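Local structure of beta-1,3-1,4-glucanase (5H4R) at residues H272-R275 / A280-A283; Y162-W167 / V222-S227; L70-A75 / H104-G109. The protein probably hydrolyses mixed-linkage beta-1,3-1,4-glucans such as lichenan, as a TIM-barrel enzyme of glycoside hydrolase family 5. The protein carries 1 engineered substitution. All blocks are in the same frame, centred on the assembly; numbering follows the deposited sequence.

Contact 1 of 3, residues H272-R275 / A280-A283; sequences HAYR and ALQA. With BGC (beta-D-glucopyranose), chain B; BGC (beta-D-glucopyranose), chain C.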
ATOM      1  N   HIS A 272       5.517  -2.712  -2.356  1.00  7.96           N
ATOM      2  CA  HIS A 272       5.385  -1.467  -3.109  1.00  8.41           C
ATOM      3  C   HIS A 272       6.458  -1.472  -4.183  1.00 12.47           C
ATOM      4  O   HIS A 272       7.575  -1.927  -3.927  1.00 11.83           O
ATOM      5  CB  HIS A 272       5.574  -0.250  -2.243  1.00 11.94           C
ATOM      6  CG  HIS A 272       4.575  -0.153  -1.151  1.00  9.30           C
ATOM      7  ND1 HIS A 272       4.643   0.797  -0.162  1.00 14.76           N
ATOM      8  CD2 HIS A 272       3.488  -0.912  -0.882  1.00  9.48           C
ATOM      9  CE1 HIS A 272       3.626   0.630   0.665  1.00 15.41           C
ATOM     10  NE2 HIS A 272       2.903  -0.396   0.246  1.00 13.15           N
ATOM     11  N   ALA A 273       6.136  -0.957  -5.378  1.00 12.02           N
ATOM     12  CA  ALA A 273       7.105  -1.082  -6.482  1.00 11.56           C
ATOM     13  C   ALA A 273       6.808  -0.025  -7.548  1.00  7.67           C
ATOM     14  O   ALA A 273       6.102  -0.290  -8.524  1.00  9.96           O
ATOM     15  CB  ALA A 273       7.075  -2.466  -7.068  1.00 12.51           C
ATOM     16  N   TYR A 274       7.410   1.149  -7.369  1.00  9.63           N
ATOM     17  CA  TYR A 274       7.325   2.217  -8.364  1.00  6.81           C
ATOM     18  C   TYR A 274       8.495   2.005  -9.315  1.00 11.86           C
ATOM     19  O   TYR A 274       9.565   2.582  -9.170  1.00 10.81           O
ATOM     20  CB  TYR A 274       7.373   3.573  -7.693  1.00  7.57           C
ATOM     21  CG  TYR A 274       6.263   3.898  -6.715  1.00  8.90           C
ATOM     22  CD1 TYR A 274       6.307   3.468  -5.399  1.00 11.49           C
ATOM     23  CD2 TYR A 274       5.220   4.707  -7.085  1.00  7.74           C
ATOM     24  CE1 TYR A 274       5.312   3.811  -4.491  1.00  8.94           C
ATOM     25  CE2 TYR A 274       4.239   5.081  -6.193  1.00  8.15           C
ATOM     26  CZ  TYR A 274       4.264   4.615  -4.898  1.00  8.90           C
ATOM     27  OH  TYR A 274       3.296   5.006  -4.010  1.00 10.25           O
ATOM     28  N   ARG A 275       8.298   1.095 -10.253  1.00  9.36           N
ATOM     29  CA  ARG A 275       9.366   0.586 -11.099  1.00  8.23           C
ATOM     30  C   ARG A 275       8.935   0.619 -12.552  1.00  8.61           C
ATOM     31  O   ARG A 275       7.772   0.322 -12.868  1.00  9.97           O
ATOM     32  CB  ARG A 275       9.739  -0.829 -10.712  1.00 11.83           C
ATOM     33  CG  ARG A 275      10.165  -0.858  -9.262  1.00 13.15           C
ATOM     34  CD  ARG A 275      10.972  -2.011  -8.952  1.00 17.56           C
ATOM     35  NE  ARG A 275      11.380  -1.929  -7.550  1.00 17.44           N
ATOM     36  CZ  ARG A 275      12.050  -2.874  -6.927  1.00 13.30           C
ATOM     37  NH1 ARG A 275      12.391  -3.981  -7.576  1.00 15.58           N
ATOM     38  NH2 ARG A 275      12.362  -2.700  -5.639  1.00 15.48           N
ATOM     39  N   ALA A 280       9.162   6.165 -12.983  1.00  8.01           N
ATOM     40  CA  ALA A 280       7.924   6.229 -12.219  1.00  6.85           C
ATOM     41  C   ALA A 280       7.983   7.173 -11.026  1.00  7.23           C
ATOM     42  O   ALA A 280       6.992   7.837 -10.726  1.00  9.42           O
ATOM     43  CB  ALA A 280       7.586   4.831 -11.740  1.00  8.92           C
ATOM     44  N   LEU A 281       9.112   7.225 -10.329  1.00  9.22           N
ATOM     45  CA  LEU A 281       9.165   7.873  -9.023  1.00  8.06           C
ATOM     46  C   LEU A 281      10.264   8.921  -8.910  1.00 10.75           C
ATOM     47  O   LEU A 281      10.067   9.931  -8.234  1.00 10.10           O
ATOM     48  CB  LEU A 281       9.321   6.803  -7.957  1.00  7.55           C
ATOM     49  CG  LEU A 281       9.474   7.280  -6.515  1.00 10.67           C
ATOM     50  CD1 LEU A 281       8.277   8.080  -6.089  1.00 12.07           C
ATOM     51  CD2 LEU A 281       9.658   6.053  -5.613  1.00 12.06           C
ATOM     52  N   GLN A 282      11.413   8.724  -9.561  1.00  8.55           N
ATOM     53  CA  GLN A 282      12.463   9.731  -9.533  1.00 10.50           C
ATOM     54  C   GLN A 282      11.936  11.063 -10.054  1.00  8.56           C
ATOM     55  O   GLN A 282      11.190  11.117 -11.033  1.00  9.97           O
ATOM     56  CB  GLN A 282      13.669   9.276 -10.366  1.00  8.55           C
ATOM     57  CG  GLN A 282      14.863  10.159 -10.186  1.00 11.67           C
ATOM     58  CD  GLN A 282      16.126   9.545 -10.771  1.00 23.69           C
ATOM     59  OE1 GLN A 282      16.064   8.656 -11.613  1.00 14.84           O
ATOM     60  NE2 GLN A 282      17.277  10.018 -10.321  1.00 25.67           N
ATOM     61  N   ALA A 283      12.316  12.151  -9.378  1.00  8.65           N
ATOM     62  CA  ALA A 283      11.781  13.444  -9.743  1.00  8.38           C
ATOM     63  C   ALA A 283      12.344  13.869 -11.087  1.00 11.16           C
ATOM     64  O   ALA A 283      13.501  13.573 -11.402  1.00 13.20           O
ATOM     65  CB  ALA A 283      12.122  14.503  -8.698  1.00 13.52           C
TER
HETATM   66  C2  BGC B   2       4.881   5.870   0.612  1.00  6.55           C
HETATM   67  C3  BGC B   2       3.890   6.965   0.261  1.00  6.79           C
HETATM   68  C4  BGC B   2       4.592   7.914  -0.695  1.00  9.30           C
HETATM   69  C5  BGC B   2       4.696   7.146  -2.011  1.00 10.55           C
HETATM   70  C6  BGC B   2       5.397   7.963  -3.103  1.00 11.43           C
HETATM   71  C1  BGC B   2       5.817   5.481  -0.547  1.00 14.78           C
HETATM   72  O2  BGC B   2       4.175   4.726   1.137  1.00  8.28           O
HETATM   73  O3  BGC B   2       3.532   7.617   1.475  1.00  9.08           O
HETATM   74  O4  BGC B   2       3.770   9.064  -0.867  1.00  9.49           O
HETATM   75  O5  BGC B   2       5.379   5.904  -1.840  1.00 13.36           O
HETATM   76  O6  BGC B   2       6.654   8.504  -2.684  1.00 11.48           O
HETATM   77  C2  BGC C   1      10.322   7.048  -1.779  1.00 14.56           C
HETATM   78  C3  BGC C   1       9.123   7.070  -0.832  1.00 12.43           C
HETATM   79  C4  BGC C   1       8.076   6.043  -1.270  1.00 13.70           C
HETATM   80  C5  BGC C   1       8.741   4.667  -1.389  1.00 12.64           C
HETATM   81  C6  BGC C   1       7.937   3.602  -2.147  1.00 30.59           C
HETATM   82  C1  BGC C   1      10.913   5.638  -1.824  1.00 13.72           C
HETATM   83  O1  BGC C   1      11.986   5.518  -2.777  1.00 23.94           O
HETATM   84  O2  BGC C   1      11.271   8.014  -1.308  1.00 20.83           O
HETATM   85  O3  BGC C   1       8.536   8.372  -0.836  1.00 17.52           O
HETATM   86  O4  BGC C   1       7.071   6.101  -0.237  1.00 15.79           O
HETATM   87  O5  BGC C   1       9.868   4.779  -2.238  1.00 24.57           O
HETATM   88  O6  BGC C   1       8.753   2.427  -2.413  1.00 18.53           O

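Contact 2 of 3, residues Y162-W167 / V222-S227; sequences YVKSIW and VDTVRS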
ATOM      1  N   TYR A 162       3.869  -0.410  20.642  1.00 10.11           N
ATOM      2  CA  TYR A 162       3.131   0.414  19.686  1.00 11.78           C
ATOM      3  C   TYR A 162       2.274  -0.434  18.756  1.00 12.27           C
ATOM      4  O   TYR A 162       1.083  -0.158  18.571  1.00 10.60           O
ATOM      5  CB  TYR A 162       4.118   1.270  18.877  1.00 14.03           C
ATOM      6  CG  TYR A 162       3.442   2.293  17.986  1.00 10.75           C
ATOM      7  CD1 TYR A 162       2.817   3.394  18.537  1.00 11.39           C
ATOM      8  CD2 TYR A 162       3.432   2.165  16.586  1.00 11.90           C
ATOM      9  CE1 TYR A 162       2.193   4.339  17.758  1.00 11.89           C
ATOM     10  CE2 TYR A 162       2.792   3.132  15.789  1.00 10.50           C
ATOM     11  CZ  TYR A 162       2.189   4.215  16.389  1.00 11.45           C
ATOM     12  OH  TYR A 162       1.541   5.203  15.676  1.00 12.49           O
ATOM     13  N   VAL A 163       2.865  -1.465  18.148  1.00 12.16           N
ATOM     14  CA  VAL A 163       2.101  -2.367  17.281  1.00 12.85           C
ATOM     15  C   VAL A 163       0.948  -2.996  18.061  1.00 11.07           C
ATOM     16  O   VAL A 163      -0.207  -2.988  17.610  1.00 12.18           O
ATOM     17  CB  VAL A 163       3.033  -3.433  16.669  1.00 11.77           C
ATOM     18  CG1 VAL A 163       2.232  -4.493  15.901  1.00 11.53           C
ATOM     19  CG2 VAL A 163       4.047  -2.786  15.756  1.00 12.78           C
ATOM     20  N   LYS A 164       1.237  -3.528  19.258  1.00 11.61           N
ATOM     21  CA  LYS A 164       0.188  -4.135  20.085  1.00 11.46           C
ATOM     22  C   LYS A 164      -0.931  -3.142  20.367  1.00 13.95           C
ATOM     23  O   LYS A 164      -2.116  -3.468  20.229  1.00 13.73           O
ATOM     24  CB  LYS A 164       0.772  -4.660  21.394  1.00 13.04           C
ATOM     25  CG  LYS A 164       1.550  -5.941  21.284  1.00 22.04           C
ATOM     26  CD  LYS A 164       1.820  -6.525  22.678  1.00 34.75           C
ATOM     27  CE  LYS A 164       2.628  -7.809  22.589  1.00 46.42           C
ATOM     28  NZ  LYS A 164       2.994  -8.338  23.928  1.00 43.26           N
ATOM     29  N   SER A 165      -0.582  -1.920  20.769  1.00 10.14           N
ATOM     30  CA  SER A 165      -1.608  -0.975  21.196  1.00  9.71           C
ATOM     31  C   SER A 165      -2.426  -0.458  20.029  1.00  9.54           C
ATOM     32  O   SER A 165      -3.662  -0.419  20.098  1.00 11.28           O
ATOM     33  CB  SER A 165      -1.014   0.204  21.944  1.00 13.54           C
ATOM     34  OG  SER A 165      -2.098   1.028  22.352  1.00 15.77           O
ATOM     35  N   ILE A 166      -1.761   0.004  18.961  1.00  9.50           N
ATOM     36  CA  ILE A 166      -2.498   0.478  17.793  1.00  9.75           C
ATOM     37  C   ILE A 166      -3.419  -0.610  17.266  1.00 11.88           C
ATOM     38  O   ILE A 166      -4.605  -0.357  17.019  1.00 11.99           O
ATOM     39  CB  ILE A 166      -1.544   0.977  16.693  1.00  9.23           C
ATOM     40  CG1 ILE A 166      -0.747   2.200  17.155  1.00 11.39           C
ATOM     41  CG2 ILE A 166      -2.318   1.304  15.413  1.00 10.36           C
ATOM     42  CD1 ILE A 166      -1.569   3.455  17.511  1.00 17.47           C
ATOM     43  N   TRP A 167      -2.892  -1.829  17.073  1.00 11.34           N
ATOM     44  CA  TRP A 167      -3.703  -2.840  16.425  1.00  9.93           C
ATOM     45  C   TRP A 167      -4.755  -3.415  17.354  1.00 12.79           C
ATOM     46  O   TRP A 167      -5.825  -3.778  16.871  1.00 12.14           O
ATOM     47  CB  TRP A 167      -2.827  -3.927  15.790  1.00 10.12           C
ATOM     48  CG  TRP A 167      -2.363  -3.451  14.455  1.00  7.99           C
ATOM     49  CD1 TRP A 167      -1.076  -3.154  14.063  1.00 10.61           C
ATOM     50  CD2 TRP A 167      -3.200  -3.155  13.329  1.00  7.65           C
ATOM     51  NE1 TRP A 167      -1.076  -2.696  12.774  1.00 10.86           N
ATOM     52  CE2 TRP A 167      -2.359  -2.688  12.294  1.00  8.89           C
ATOM     53  CE3 TRP A 167      -4.575  -3.248  13.094  1.00 10.10           C
ATOM     54  CZ2 TRP A 167      -2.851  -2.314  11.053  1.00  9.09           C
ATOM     55  CZ3 TRP A 167      -5.063  -2.872  11.853  1.00 11.98           C
ATOM     56  CH2 TRP A 167      -4.201  -2.413  10.851  1.00  9.66           C
ATOM     57  N   VAL A 222       0.020  -9.992  13.836  1.00 10.02           N
ATOM     58  CA  VAL A 222      -0.923 -11.082  13.597  1.00 10.13           C
ATOM     59  C   VAL A 222      -1.516 -11.562  14.915  1.00 13.07           C
ATOM     60  O   VAL A 222      -2.739 -11.711  15.049  1.00 10.04           O
ATOM     61  CB  VAL A 222      -0.244 -12.225  12.829  1.00 11.72           C
ATOM     62  CG1 VAL A 222      -1.155 -13.443  12.721  1.00 11.28           C
ATOM     63  CG2 VAL A 222       0.149 -11.734  11.447  1.00 13.57           C
ATOM     64  N   ASP A 223      -0.660 -11.821  15.906  1.00 11.48           N
ATOM     65  CA  ASP A 223      -1.153 -12.341  17.176  1.00 14.12           C
ATOM     66  C   ASP A 223      -2.127 -11.359  17.814  1.00 12.67           C
ATOM     67  O   ASP A 223      -3.148 -11.756  18.393  1.00 13.03           O
ATOM     68  CB  ASP A 223       0.015 -12.626  18.123  1.00 15.39           C
ATOM     69  CG  ASP A 223       0.897 -13.795  17.666  1.00 20.07           C
ATOM     70  OD1 ASP A 223       0.465 -14.576  16.799  1.00 25.55           O
ATOM     71  OD2 ASP A 223       2.010 -13.954  18.222  1.00 23.32           O
ATOM     72  N   THR A 224      -1.820 -10.062  17.724  1.00 11.10           N
ATOM     73  CA  THR A 224      -2.684  -9.054  18.333  1.00 10.75           C
ATOM     74  C   THR A 224      -4.049  -9.050  17.669  1.00 11.40           C
ATOM     75  O   THR A 224      -5.085  -9.049  18.348  1.00 12.28           O
ATOM     76  CB  THR A 224      -2.016  -7.674  18.219  1.00 12.71           C
ATOM     77  OG1 THR A 224      -0.821  -7.668  19.013  1.00 13.74           O
ATOM     78  CG2 THR A 224      -2.931  -6.579  18.702  1.00 15.30           C
ATOM     79  N   VAL A 225      -4.070  -9.049  16.341  1.00 11.46           N
ATOM     80  CA  VAL A 225      -5.343  -8.999  15.625  1.00  9.30           C
ATOM     81  C   VAL A 225      -6.174 -10.241  15.935  1.00  9.45           C
ATOM     82  O   VAL A 225      -7.378 -10.148  16.193  1.00 11.05           O
ATOM     83  CB  VAL A 225      -5.109  -8.844  14.115  1.00  9.37           C
ATOM     84  CG1 VAL A 225      -6.431  -9.019  13.354  1.00 13.86           C
ATOM     85  CG2 VAL A 225      -4.493  -7.483  13.815  1.00  9.89           C
ATOM     86  N   ARG A 226      -5.565 -11.420  15.836  1.00 11.36           N
ATOM     87  CA  ARG A 226      -6.329 -12.645  16.022  1.00 11.81           C
ATOM     88  C   ARG A 226      -6.926 -12.723  17.421  1.00 14.73           C
ATOM     89  O   ARG A 226      -7.995 -13.337  17.620  1.00 14.69           O
ATOM     90  CB  ARG A 226      -5.447 -13.854  15.760  1.00 12.37           C
ATOM     91  CG  ARG A 226      -4.883 -13.953  14.349  1.00 14.04           C
ATOM     92  CD  ARG A 226      -5.943 -13.834  13.306  1.00 14.60           C
ATOM     93  NE  ARG A 226      -5.439 -14.193  11.976  1.00 13.82           N
ATOM     94  CZ  ARG A 226      -5.950 -13.740  10.838  1.00 14.55           C
ATOM     95  NH1 ARG A 226      -6.966 -12.884  10.858  1.00 14.73           N
ATOM     96  NH2 ARG A 226      -5.436 -14.147   9.683  1.00 13.18           N
ATOM     97  N   SER A 227      -6.241 -12.144  18.410  1.00 12.59           N
ATOM     98  CA  SER A 227      -6.689 -12.240  19.798  1.00 14.30           C
ATOM     99  C   SER A 227      -7.936 -11.419  20.089  1.00 14.69           C
ATOM    100  O   SER A 227      -8.544 -11.626  21.147  1.00 15.80           O
ATOM    101  CB  SER A 227      -5.558 -11.805  20.742  1.00 15.74           C
ATOM    102  OG  SER A 227      -5.381 -10.395  20.708  1.00 17.42           O
TER

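Contact 3 of 3, residues L70-A75 / H104-G109; sequences LLYETA and HNHVTG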
ATOM      1  N   LEU A  70      -8.324  16.779  13.327  1.00 13.67           N
ATOM      2  CA  LEU A  70      -8.921  16.218  12.126  1.00 14.79           C
ATOM      3  C   LEU A  70      -8.420  16.910  10.865  1.00 15.42           C
ATOM      4  O   LEU A  70      -8.509  16.330   9.783  1.00 12.70           O
ATOM      5  CB  LEU A  70     -10.445  16.286  12.211  1.00 15.13           C
ATOM      6  CG  LEU A  70     -11.127  15.439  13.283  1.00 27.90           C
ATOM      7  CD1 LEU A  70     -12.614  15.354  12.989  1.00 22.79           C
ATOM      8  CD2 LEU A  70     -10.548  14.062  13.357  1.00 18.68           C
ATOM      9  N   LEU A  71      -7.875  18.127  10.981  1.00 15.08           N
ATOM     10  CA  LEU A  71      -7.333  18.814   9.817  1.00 13.59           C
ATOM     11  C   LEU A  71      -6.081  18.144   9.256  1.00 14.18           C
ATOM     12  O   LEU A  71      -5.654  18.503   8.157  1.00 14.35           O
ATOM     13  CB  LEU A  71      -7.072  20.285  10.179  1.00 16.66           C
ATOM     14  CG  LEU A  71      -8.354  21.069  10.482  1.00 22.92           C
ATOM     15  CD1 LEU A  71      -8.060  22.452  11.043  1.00 31.69           C
ATOM     16  CD2 LEU A  71      -9.220  21.192   9.257  1.00 26.24           C
ATOM     17  N   TYR A  72      -5.499  17.157   9.948  1.00 12.62           N
ATOM     18  CA  TYR A  72      -4.472  16.348   9.302  1.00 12.10           C
ATOM     19  C   TYR A  72      -5.021  15.683   8.045  1.00 12.86           C
ATOM     20  O   TYR A  72      -4.287  15.503   7.077  1.00 10.85           O
ATOM     21  CB  TYR A  72      -3.917  15.291  10.260  1.00 12.41           C
ATOM     22  CG  TYR A  72      -2.758  15.791  11.112  1.00 11.89           C
ATOM     23  CD1 TYR A  72      -1.449  15.786  10.628  1.00 16.08           C
ATOM     24  CD2 TYR A  72      -2.977  16.292  12.384  1.00 14.18           C
ATOM     25  CE1 TYR A  72      -0.392  16.246  11.418  1.00 15.76           C
ATOM     26  CE2 TYR A  72      -1.943  16.753  13.159  1.00 13.44           C
ATOM     27  CZ  TYR A  72      -0.656  16.747  12.680  1.00 14.86           C
ATOM     28  OH  TYR A  72       0.348  17.218  13.517  1.00 15.03           O
ATOM     29  N   GLU A  73      -6.312  15.337   8.034  1.00 12.80           N
ATOM     30  CA  GLU A  73      -6.892  14.680   6.866  1.00 12.13           C
ATOM     31  C   GLU A  73      -6.695  15.493   5.594  1.00 13.17           C
ATOM     32  O   GLU A  73      -6.594  14.919   4.502  1.00 12.10           O
ATOM     33  CB  GLU A  73      -8.393  14.445   7.084  1.00 11.90           C
ATOM     34  CG  GLU A  73      -9.042  13.655   5.928  1.00 11.78           C
ATOM     35  CD  GLU A  73     -10.567  13.545   6.007  1.00 13.50           C
ATOM     36  OE1 GLU A  73     -11.166  13.847   7.062  1.00 12.81           O
ATOM     37  OE2 GLU A  73     -11.170  13.181   4.965  1.00 12.53           O
ATOM     38  N   THR A  74      -6.709  16.823   5.698  1.00 12.79           N
ATOM     39  CA  THR A  74      -6.683  17.682   4.522  1.00 11.56           C
ATOM     40  C   THR A  74      -5.429  18.531   4.413  1.00 10.79           C
ATOM     41  O   THR A  74      -5.290  19.292   3.451  1.00 13.70           O
ATOM     42  CB  THR A  74      -7.924  18.581   4.514  1.00 17.53           C
ATOM     43  OG1 THR A  74      -8.003  19.338   5.736  1.00 14.63           O
ATOM     44  CG2 THR A  74      -9.156  17.720   4.395  1.00 15.58           C
ATOM     45  N   ALA A  75      -4.500  18.396   5.355  1.00 10.86           N
ATOM     46  CA  ALA A  75      -3.315  19.248   5.352  1.00 12.93           C
ATOM     47  C   ALA A  75      -2.507  19.117   4.061  1.00 12.60           C
ATOM     48  O   ALA A  75      -1.879  20.085   3.613  1.00 13.57           O
ATOM     49  CB  ALA A  75      -2.429  18.910   6.545  1.00 13.99           C
ATOM     50  N   HIS A 104       0.614   8.489  14.740  1.00  9.72           N
ATOM     51  CA  HIS A 104       1.451   8.986  15.835  1.00 11.47           C
ATOM     52  C   HIS A 104       1.132  10.420  16.238  1.00 10.46           C
ATOM     53  O   HIS A 104       1.462  10.805  17.373  1.00 14.02           O
ATOM     54  CB  HIS A 104       2.945   8.840  15.497  1.00 10.51           C
ATOM     55  CG  HIS A 104       3.487   9.882  14.564  1.00 10.86           C
ATOM     56  ND1 HIS A 104       3.601   9.672  13.205  1.00 13.08           N
ATOM     57  CD2 HIS A 104       3.994  11.114  14.798  1.00 14.52           C
ATOM     58  CE1 HIS A 104       4.133  10.740  12.641  1.00 12.95           C
ATOM     59  NE2 HIS A 104       4.387  11.629  13.584  1.00 13.40           N
ATOM     60  N   ASN A 105       0.496  11.225  15.371  1.00 11.27           N
ATOM     61  CA  ASN A 105       0.055  12.554  15.775  1.00 11.28           C
ATOM     62  C   ASN A 105      -1.301  12.530  16.447  1.00 12.61           C
ATOM     63  O   ASN A 105      -1.863  13.602  16.715  1.00 14.97           O
ATOM     64  CB  ASN A 105      -0.008  13.513  14.575  1.00 10.96           C
ATOM     65  CG  ASN A 105       1.344  13.778  13.962  1.00 12.97           C
ATOM     66  OD1 ASN A 105       1.545  13.526  12.773  1.00 16.45           O
ATOM     67  ND2 ASN A 105       2.275  14.294  14.754  1.00 15.99           N
ATOM     68  N   HIS A 106      -1.808  11.333  16.762  1.00 12.70           N
ATOM     69  CA  HIS A 106      -3.157  11.155  17.268  1.00 13.91           C
ATOM     70  C   HIS A 106      -3.202  10.213  18.466  1.00 14.48           C
ATOM     71  O   HIS A 106      -4.257   9.639  18.755  1.00 14.65           O
ATOM     72  CB  HIS A 106      -4.043  10.629  16.142  1.00 10.65           C
ATOM     73  CG  HIS A 106      -3.969  11.469  14.909  1.00 12.56           C
ATOM     74  ND1 HIS A 106      -4.606  12.688  14.809  1.00 14.74           N
ATOM     75  CD2 HIS A 106      -3.301  11.294  13.742  1.00 12.87           C
ATOM     76  CE1 HIS A 106      -4.337  13.226  13.632  1.00 11.13           C
ATOM     77  NE2 HIS A 106      -3.550  12.396  12.960  1.00 11.12           N
ATOM     78  N   VAL A 107      -2.082  10.052  19.176  1.00 12.70           N
ATOM     79  CA  VAL A 107      -2.024   9.177  20.332  1.00 13.06           C
ATOM     80  C   VAL A 107      -1.526   9.963  21.536  1.00 18.44           C
ATOM     81  O   VAL A 107      -0.777  10.939  21.420  1.00 18.29           O
ATOM     82  CB  VAL A 107      -1.127   7.944  20.075  1.00 13.50           C
ATOM     83  CG1 VAL A 107      -1.741   7.084  19.009  1.00 15.63           C
ATOM     84  CG2 VAL A 107       0.292   8.362  19.709  1.00 16.46           C
ATOM     85  N   THR A 108      -1.993   9.550  22.707  1.00 14.39           N
ATOM     86  CA  THR A 108      -1.577  10.177  23.944  1.00 17.06           C
ATOM     87  C   THR A 108      -1.341   9.090  24.976  1.00 22.35           C
ATOM     88  O   THR A 108      -1.864   7.980  24.870  1.00 17.10           O
ATOM     89  CB  THR A 108      -2.625  11.175  24.454  1.00 26.45           C
ATOM     90  OG1 THR A 108      -3.819  10.472  24.804  1.00 25.63           O
ATOM     91  CG2 THR A 108      -2.964  12.204  23.394  1.00 27.22           C
ATOM     92  N   GLY A 109      -0.535   9.418  25.977  1.00 24.24           N
ATOM     93  CA  GLY A 109      -0.301   8.511  27.077  1.00 23.48           C
ATOM     94  C   GLY A 109       0.729   7.439  26.776  1.00 22.89           C
ATOM     95  O   GLY A 109       1.116   7.179  25.629  1.00 30.68           O
TER

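Contact 1 of 3, residues H272-R275 / A280-A283
The phenolic OH of Tyr274 is hydrogen-bonded to Glu326 OE1 and also lies 3.1 Å from the ring oxygen O5 of the chain B glucose. That puts the end of the side chain against the bound glycan, whose pocket includes Tyr274, Leu281 and Glu326. The ring meets the chain C glucose as well: Tyr274 CE1 stands 3.5 Å from its C6. Across the protein contact the touch is apolar. Tyr274 CB rests 3.8 Å from Leu281 CB, and Ala280 CB sits 3.8 Å from the carbonyl carbon C of Tyr274. Because Leu281 CG is anti to the backbone N (chi1 177°), its two methyls reach on to the sugars, CD2 at 3.6 Å from O5 of the chain C glucose and CD1 at 3.8 Å from O6 of the chain B glucose. Tyr274 is the centre of an inverse gamma turn, with a weak bond from Arg275 N to Ala273 O. Replacing Tyr274 by an alanine is likely to leave Glu326 OE1 without its phenol partner and to open a gap beside Leu281 and both sugars. The neighbouring His272 ND1 is hydrogen-bonded to OE1 of Gln188, the engineered residue, which itself bonds the glycan. Segment 272-275 runs from the end of barrel strand 267-272 toward the short helix 277-280, and segment 280-283 starts on that helix's last residue, Ala280; backbone bonds join Ala273 to Glu326 on strand 322-327 and Ala280 to Arg330, while Ala273 and Arg275 lean on Phe307 of helix 298-316.

Contact 2 of 3, residues Y162-W167 / V222-S227
Van der Waals contacts carry the meeting of Thr224 with Lys164 and Trp167, since no hydrogen bond crosses between the two helices. Thr224 points at the other helix and uses both branches. Its methyl CG2, placed anti to its own backbone nitrogen, lies 3.6 Å from Lys164 O and 3.9 Å from Trp167 CB. Its hydroxyl OG1 lies 3.7 Å from Lys164 CG, where the two side chains cross at about a right angle before the extended lysine chain leads away. Further along, Val225 CG2 approaches Trp167 CE3 at 4.3 Å, obliquely to the indole.

The polar bonds run within each helix or to its surroundings. Thr224 OG1 bonds Val220 O one turn back, which satisfies this buried hydroxyl beside the lysine methylenes. Ser227 OG donates to Thr224 O over 2.7 Å, tilted 29° from the carbonyl plane. The indole NE1 bonds Ala185 O, just past barrel strand 181-184, a bond that would restrict the rotation of the ring.

As for the helices themselves, their segment axes approach to 9.2 Å at a signed angle of -26°, and Val163 extends the interface onto Leu217, Val220 and Phe221. Such near-parallel packing of helices 156-173 and 205-226, which follow barrel strands 135-139 and 181-184 in turn, is the arrangement of consecutive outer helices in a TIM barrel.

Contact 3 of 3, residues L70-A75 / H104-G109
Tyr72 presents one face of its ring to two successive residues, Asn105 and His106, which approach it in different ways. The imidazole, carried toward the ring by a CG anti to the carbonyl carbon (chi1 -53°), comes edge-on, in an offset edge-to-face pair with centroids 5.1 Å apart and planes at 81°. Its closest carbon, His106 CE1, is 3.6 Å from Tyr72 CD2, and Tyr72 CB lies in the plane of the imidazole at its edge. The amide of Asn105 instead lies nearly parallel to the ring (planes 12° apart), over its CE1-CZ-OH side, with Asn105 OD1 3.6 Å from Tyr72 CE1. Its CB makes a CH-pi contact over the face, 4.2 Å from the centroid of the Tyr72 ring. The segments lie in the connections after barrel strands 50-53 and 96-99, the first on the weakly bonded helix 72-75, the second running into strand 107-108 directly after His106, so the contact joins neighbouring beta-alpha loops of the TIM barrel. Each group also has a polar partner outside the segments, consistent with these orientations. Tyr72 OH bonds Phe61 O, while Asn105 OD1 bonds Phe61 N. His106 ND1 bonds Glu69 OE1, and the imidazole also stacks on Trp118 of helix 116-131.

In the fold
From the N terminus, contact 3 comes first, closing a loop of 28 residues that holds helix 83-91 and strand 96-99. Contact 2 follows, closing 54 residues that include strand 181-184 and most of helix 205-226. Contact 1 closes only a four-residue excursion after strand 267-272. The three are in series; none nests or crosses. Contacts 2 and 3 touch: Ile166 CD1 lies 3.9 Å from Val107 CG1, and Tyr162 OH and His104 ND1 both bond Asp143, linking helix 156-173 to the loop after strand 96-99. Contact 1 sits across the barrel from contact 2, their centres about 31 Å apart.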